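Local coordinates for protein phenylalanine--tRNA ligase beta subunit (Pyrococcus horikoshii, PDB 2CXI) that forms, with the alpha subunit, the tetrameric synthetase that attaches L-phenylalanine to tRNA(Phe) at the expense of ATP, at residues A[298-312]-A[336-348]. Residues are numbered along the deposited sequence; the frame is centred on the assembly and turned at random.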
loop_
_atom_site.group_PDB
_atom_site.type_symbol
_atom_site.label_atom_id
_atom_site.label_comp_id
_atom_site.label_asym_id
_atom_site.label_seq_id
_atom_site.Cartn_x
_atom_site.Cartn_y
_atom_site.Cartn_z
ATOM N N LEU A 298 40.000 46.627 -6.232
ATOM C CA LEU A 298 38.892 46.232 -7.066
ATOM C C LEU A 298 37.673 46.877 -6.445
ATOM O O LEU A 298 37.523 46.838 -5.225
ATOM C CB LEU A 298 38.736 44.712 -7.051
ATOM C CG LEU A 298 39.901 43.857 -7.541
ATOM C CD1 LEU A 298 39.737 42.450 -6.987
ATOM C CD2 LEU A 298 40.015 43.862 -9.063
ATOM N N ASN A 299 36.803 47.473 -7.264
ATOM C CA ASN A 299 35.595 48.068 -6.698
ATOM C C ASN A 299 34.583 46.970 -6.414
ATOM O O ASN A 299 34.844 45.804 -6.735
ATOM C CB ASN A 299 35.018 49.191 -7.586
ATOM C CG ASN A 299 34.669 48.729 -8.982
ATOM O OD1 ASN A 299 33.969 47.731 -9.170
ATOM N ND2 ASN A 299 35.125 49.487 -9.987
ATOM N N ASP A 300 33.436 47.318 -5.827
ATOM C CA ASP A 300 32.445 46.301 -5.476
ATOM C C ASP A 300 31.937 45.478 -6.656
ATOM O O ASP A 300 31.744 44.258 -6.504
ATOM C CB ASP A 300 31.280 46.908 -4.714
ATOM C CG ASP A 300 31.700 47.460 -3.374
ATOM O OD1 ASP A 300 32.863 47.242 -2.947
ATOM O OD2 ASP A 300 30.925 48.108 -2.659
ATOM N N GLY A 301 31.718 46.144 -7.802
ATOM C CA GLY A 301 31.292 45.498 -9.038
ATOM C C GLY A 301 32.324 44.500 -9.577
ATOM O O GLY A 301 31.965 43.418 -10.057
ATOM N N GLU A 302 33.600 44.869 -9.517
ATOM C CA GLU A 302 34.664 43.963 -9.961
ATOM C C GLU A 302 34.764 42.704 -9.088
ATOM O O GLU A 302 34.918 41.575 -9.600
ATOM C CB GLU A 302 35.997 44.691 -10.025
ATOM C CG GLU A 302 36.044 45.652 -11.202
ATOM C CD GLU A 302 37.191 46.629 -11.110
ATOM O OE1 GLU A 302 37.556 47.047 -9.988
ATOM O OE2 GLU A 302 37.733 46.961 -12.182
ATOM N N ILE A 303 34.656 42.905 -7.781
ATOM C CA ILE A 303 34.673 41.783 -6.842
ATOM C C ILE A 303 33.451 40.913 -7.091
ATOM O O ILE A 303 33.560 39.676 -7.141
ATOM C CB ILE A 303 34.721 42.247 -5.369
ATOM C CG1 ILE A 303 36.019 43.039 -5.115
ATOM C CG2 ILE A 303 34.650 41.005 -4.433
ATOM C CD1 ILE A 303 36.061 43.745 -3.794
ATOM N N LYS A 304 32.280 41.540 -7.265
ATOM C CA LYS A 304 31.092 40.746 -7.590
ATOM C C LYS A 304 31.316 39.826 -8.815
ATOM O O LYS A 304 30.966 38.650 -8.792
ATOM C CB LYS A 304 29.854 41.635 -7.781
ATOM C CG LYS A 304 28.618 40.868 -8.262
ATOM C CD LYS A 304 27.338 41.622 -7.942
ATOM C CE LYS A 304 26.220 41.117 -8.842
ATOM N NZ LYS A 304 24.936 41.432 -8.263
ATOM N N GLU A 305 31.890 40.384 -9.875
ATOM C CA GLU A 305 32.129 39.671 -11.119
ATOM C C GLU A 305 33.106 38.515 -10.924
ATOM O O GLU A 305 32.953 37.475 -11.539
ATOM C CB GLU A 305 32.728 40.596 -12.165
ATOM C CG GLU A 305 31.796 41.686 -12.688
ATOM C CD GLU A 305 32.455 42.453 -13.811
ATOM O OE1 GLU A 305 32.716 43.684 -13.663
ATOM O OE2 GLU A 305 32.749 41.800 -14.841
ATOM N N LEU A 306 34.130 38.718 -10.111
ATOM C CA LEU A 306 35.091 37.637 -9.831
ATOM C C LEU A 306 34.425 36.491 -9.052
ATOM O O LEU A 306 34.611 35.321 -9.392
ATOM C CB LEU A 306 36.297 38.171 -9.069
ATOM C CG LEU A 306 37.258 39.089 -9.853
ATOM C CD1 LEU A 306 38.352 39.542 -8.922
ATOM C CD2 LEU A 306 37.875 38.439 -11.120
ATOM N N LEU A 307 33.643 36.829 -8.023
ATOM C CA LEU A 307 32.940 35.801 -7.244
ATOM C C LEU A 307 31.865 35.055 -8.052
ATOM O O LEU A 307 31.634 33.872 -7.831
ATOM C CB LEU A 307 32.312 36.428 -6.002
ATOM C CG LEU A 307 33.308 36.897 -4.930
ATOM C CD1 LEU A 307 32.518 37.691 -3.898
ATOM C CD2 LEU A 307 34.026 35.731 -4.267
ATOM N N GLU A 308 31.220 35.742 -9.002
ATOM C CA GLU A 308 30.316 35.042 -9.928
ATOM C C GLU A 308 31.009 33.992 -10.821
ATOM O O GLU A 308 30.407 32.979 -11.111
ATOM C CB GLU A 308 29.465 36.026 -10.743
ATOM C CG GLU A 308 28.487 36.803 -9.873
ATOM C CD GLU A 308 27.666 37.823 -10.650
ATOM O OE1 GLU A 308 28.171 38.350 -11.653
ATOM O OE2 GLU A 308 26.524 38.108 -10.227
ATOM N N LYS A 309 32.263 34.236 -11.239
ATOM C CA LYS A 309 33.074 33.224 -11.926
ATOM C C LYS A 309 33.439 32.038 -11.039
ATOM O O LYS A 309 33.845 31.024 -11.547
ATOM C CB LYS A 309 34.390 33.830 -12.461
ATOM C CG LYS A 309 34.230 34.787 -13.624
ATOM C CD LYS A 309 35.557 35.475 -13.956
ATOM C CE LYS A 309 35.329 36.564 -15.022
ATOM N NZ LYS A 309 36.638 37.053 -15.578
HETATM N N MSE A 310 33.326 32.198 -9.720
HETATM C CA MSE A 310 33.662 31.158 -8.728
HETATM C C MSE A 310 32.394 30.470 -8.217
HETATM O O MSE A 310 32.418 29.707 -7.250
HETATM C CB MSE A 310 34.479 31.754 -7.587
HETATM C CG MSE A 310 35.771 32.396 -8.074
HETATM SE SE MSE A 310 36.896 30.999 -9.021
HETATM C CE MSE A 310 37.403 29.831 -7.479
HETATM N N MSE A 311 31.300 30.740 -8.917
HETATM C CA MSE A 311 30.008 30.068 -8.729
HETATM C C MSE A 311 29.223 30.595 -7.537
HETATM O O MSE A 311 28.340 29.893 -7.010
HETATM C CB MSE A 311 30.146 28.537 -8.664
HETATM C CG MSE A 311 30.836 27.949 -9.906
HETATM SE SE MSE A 311 30.858 26.015 -9.907
HETATM C CE MSE A 311 31.823 25.748 -8.439
ATOM N N TYR A 312 29.486 31.848 -7.147
ATOM C CA TYR A 312 28.702 32.454 -6.067
ATOM C C TYR A 312 27.555 33.290 -6.608
ATOM O O TYR A 312 27.688 33.956 -7.627
ATOM C CB TYR A 312 29.518 33.393 -5.153
ATOM C CG TYR A 312 30.598 32.771 -4.311
ATOM C CD1 TYR A 312 30.375 32.457 -2.952
ATOM C CD2 TYR A 312 31.873 32.577 -4.845
ATOM C CE1 TYR A 312 31.397 31.911 -2.168
ATOM C CE2 TYR A 312 32.895 32.034 -4.059
ATOM C CZ TYR A 312 32.664 31.730 -2.744
ATOM O OH TYR A 312 33.694 31.208 -1.989
ATOM N N ARG A 336 38.647 34.545 5.055
ATOM C CA ARG A 336 39.848 34.323 4.211
ATOM C C ARG A 336 39.581 33.286 3.066
ATOM O O ARG A 336 40.319 33.243 2.089
ATOM C CB ARG A 336 41.055 33.890 5.035
ATOM C CG ARG A 336 40.920 32.456 5.598
ATOM C CD ARG A 336 42.177 31.877 6.188
ATOM N NE ARG A 336 41.906 30.705 7.041
ATOM C CZ ARG A 336 42.768 30.236 7.934
ATOM N NH1 ARG A 336 43.937 30.854 8.149
ATOM N NH2 ARG A 336 42.458 29.155 8.634
ATOM N N ASP A 337 38.561 32.440 3.223
ATOM C CA ASP A 337 38.176 31.489 2.151
ATOM C C ASP A 337 37.516 32.216 0.957
ATOM O O ASP A 337 37.743 31.828 -0.182
ATOM C CB ASP A 337 37.253 30.358 2.658
ATOM C CG ASP A 337 37.845 29.575 3.801
ATOM O OD1 ASP A 337 39.055 29.280 3.769
ATOM O OD2 ASP A 337 37.171 29.208 4.789
ATOM N N ILE A 338 36.683 33.237 1.238
ATOM C CA ILE A 338 36.141 34.082 0.180
ATOM C C ILE A 338 37.283 34.820 -0.514
ATOM O O ILE A 338 37.320 34.919 -1.746
ATOM C CB ILE A 338 35.108 35.093 0.721
ATOM C CG1 ILE A 338 34.074 34.390 1.650
ATOM C CG2 ILE A 338 34.416 35.799 -0.442
ATOM C CD1 ILE A 338 33.346 33.117 0.976
ATOM N N LEU A 339 38.206 35.343 0.305
ATOM C CA LEU A 339 39.367 36.068 -0.234
ATOM C C LEU A 339 40.185 35.199 -1.181
ATOM O O LEU A 339 40.629 35.654 -2.249
ATOM C CB LEU A 339 40.257 36.587 0.929
ATOM C CG LEU A 339 41.645 37.172 0.546
ATOM C CD1 LEU A 339 41.527 38.347 -0.421
ATOM C CD2 LEU A 339 42.400 37.572 1.863
ATOM N N GLU A 340 40.393 33.946 -0.794
ATOM C CA GLU A 340 41.133 33.005 -1.659
ATOM C C GLU A 340 40.469 32.840 -3.018
ATOM O O GLU A 340 41.128 32.837 -4.049
ATOM C CB GLU A 340 41.267 31.630 -0.975
ATOM C CG GLU A 340 42.373 30.743 -1.530
ATOM C CD GLU A 340 43.766 31.327 -1.266
ATOM O OE1 GLU A 340 43.931 32.134 -0.320
ATOM O OE2 GLU A 340 44.716 30.974 -1.986
ATOM N N ASP A 341 39.145 32.721 -3.034
ATOM C CA ASP A 341 38.445 32.510 -4.324
ATOM C C ASP A 341 38.535 33.749 -5.215
ATOM O O ASP A 341 38.621 33.640 -6.431
ATOM C CB ASP A 341 36.970 32.128 -4.103
ATOM C CG ASP A 341 36.789 30.676 -3.676
ATOM O OD1 ASP A 341 37.753 29.891 -3.794
ATOM O OD2 ASP A 341 35.697 30.241 -3.244
ATOM N N VAL A 342 38.473 34.931 -4.608
ATOM C CA VAL A 342 38.711 36.206 -5.357
ATOM C C VAL A 342 40.104 36.220 -6.013
ATOM O O VAL A 342 40.249 36.606 -7.203
ATOM C CB VAL A 342 38.497 37.454 -4.447
ATOM C CG1 VAL A 342 38.881 38.769 -5.185
ATOM C CG2 VAL A 342 37.032 37.546 -4.007
ATOM N N LEU A 343 41.119 35.797 -5.244
ATOM C CA LEU A 343 42.496 35.775 -5.738
ATOM C C LEU A 343 42.622 34.777 -6.867
ATOM O O LEU A 343 43.229 35.069 -7.875
ATOM C CB LEU A 343 43.506 35.451 -4.615
ATOM C CG LEU A 343 43.649 36.472 -3.491
ATOM C CD1 LEU A 343 44.572 35.966 -2.363
ATOM C CD2 LEU A 343 44.130 37.847 -4.002
ATOM N N ILE A 344 41.992 33.613 -6.715
ATOM C CA ILE A 344 41.984 32.612 -7.770
ATOM C C ILE A 344 41.351 33.134 -9.055
ATOM O O ILE A 344 41.940 33.010 -10.135
ATOM C CB ILE A 344 41.241 31.321 -7.301
ATOM C CG1 ILE A 344 41.998 30.626 -6.154
ATOM C CG2 ILE A 344 41.029 30.399 -8.500
ATOM C CD1 ILE A 344 41.202 29.445 -5.543
ATOM N N ALA A 345 40.146 33.704 -8.934
ATOM C CA ALA A 345 39.366 34.229 -10.081
ATOM C C ALA A 345 40.061 35.377 -10.789
ATOM O O ALA A 345 39.926 35.532 -12.014
ATOM C CB ALA A 345 37.981 34.673 -9.644
ATOM N N TYR A 346 40.749 36.199 -10.005
ATOM C CA TYR A 346 41.629 37.248 -10.535
ATOM C C TYR A 346 42.596 36.689 -11.620
ATOM O O TYR A 346 43.004 37.418 -12.508
ATOM C CB TYR A 346 42.393 37.920 -9.382
ATOM C CG TYR A 346 43.047 39.247 -9.746
ATOM C CD1 TYR A 346 44.447 39.369 -9.826
ATOM C CD2 TYR A 346 42.281 40.358 -10.045
ATOM C CE1 TYR A 346 45.048 40.586 -10.184
ATOM C CE2 TYR A 346 42.866 41.565 -10.396
ATOM C CZ TYR A 346 44.237 41.680 -10.472
ATOM O OH TYR A 346 44.788 42.903 -10.829
ATOM N N GLY A 347 42.924 35.387 -11.547
ATOM C CA GLY A 347 43.781 34.697 -12.535
ATOM C C GLY A 347 43.074 34.333 -13.846
ATOM O O GLY A 347 43.718 34.187 -14.885
ATOM N N TYR A 348 41.748 34.217 -13.815
ATOM C CA TYR A 348 40.967 33.832 -14.992
ATOM C C TYR A 348 41.031 34.865 -16.128
ATOM O O TYR A 348 40.638 34.559 -17.275
ATOM C CB TYR A 348 39.499 33.595 -14.625
ATOM C CG TYR A 348 39.235 32.421 -13.698
ATOM C CD1 TYR A 348 37.945 32.179 -13.248
ATOM C CD2 TYR A 348 40.273 31.561 -13.266
ATOM C CE1 TYR A 348 37.667 31.103 -12.403
ATOM C CE2 TYR A 348 40.013 30.480 -12.421
ATOM C CZ TYR A 348 38.700 30.261 -11.994
ATOM O OH TYR A 348 38.379 29.211 -11.158
ATOM O OXT TYR A 348 42.135 35.032 -16.688
HETATM O O HOH W 1 39.246 37.132 -14.063
#
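Helix 300-309 and helix 336-346 cross nearly at right angles, at 88°, with their axes 8.6 Å apart. Both belong to the B5 domain, which ends this N-terminal fragment of the beta subunit and is probably related to helix-turn-helix domains; strands 313-317 and 320-325 separate them in sequence. The backbones come closest at L306 and A345, whose CA atoms are 5.5 Å apart; A345 CB lies 3.4 Å from L306 O. CB of L306 rests against the same methyl, while CD1 reaches V342 CG1 and CD2 lies against the A345 carbonyl. V342 divides its two methyls. CG1, anti to the backbone N (chi1 174°), faces L306 and the tip of L298; CG2 meets L307 CD2 at 3.5 Å. I338 CG2 continues this apolar row past L307, and both residues touch L323 of strand 320-325. L298 also touches the Y346 ring through CD2.

A Schellman motif with M311 as C-prime residue ends helix 300-309. L307 O takes M310 N and Y312 N from opposite faces of its plane. Y312 follows this turn, and its OH donates to D341 OD2 at 2.6 Å. The carboxylate is met on its anti side, 18° out of its plane. R329 forms a salt bridge to the same oxygen. With D331, residues D337, E340 and D341 are predicted to bind magnesium at a site shared with the alpha subunit. Y312 and R329 probably help position the D341 carboxylate.

M310, present as selenomethionine, lies against D341, A345, I344 and Y348; its CG is 3.5 Å from A345 CB. Its chain bends at chi2 and chi3, which brings CE to I344 CG2. The K309 side chain passes Y348 in the opposite direction, and a water links K309 NZ to A345 O. A345 CA sits over the centre of the Y348 ring. M310 makes an oblique Met-aromatic contact with that ring, with SE 3.2 Å from Y348 OH and 3.5 Å from Y348 CE1.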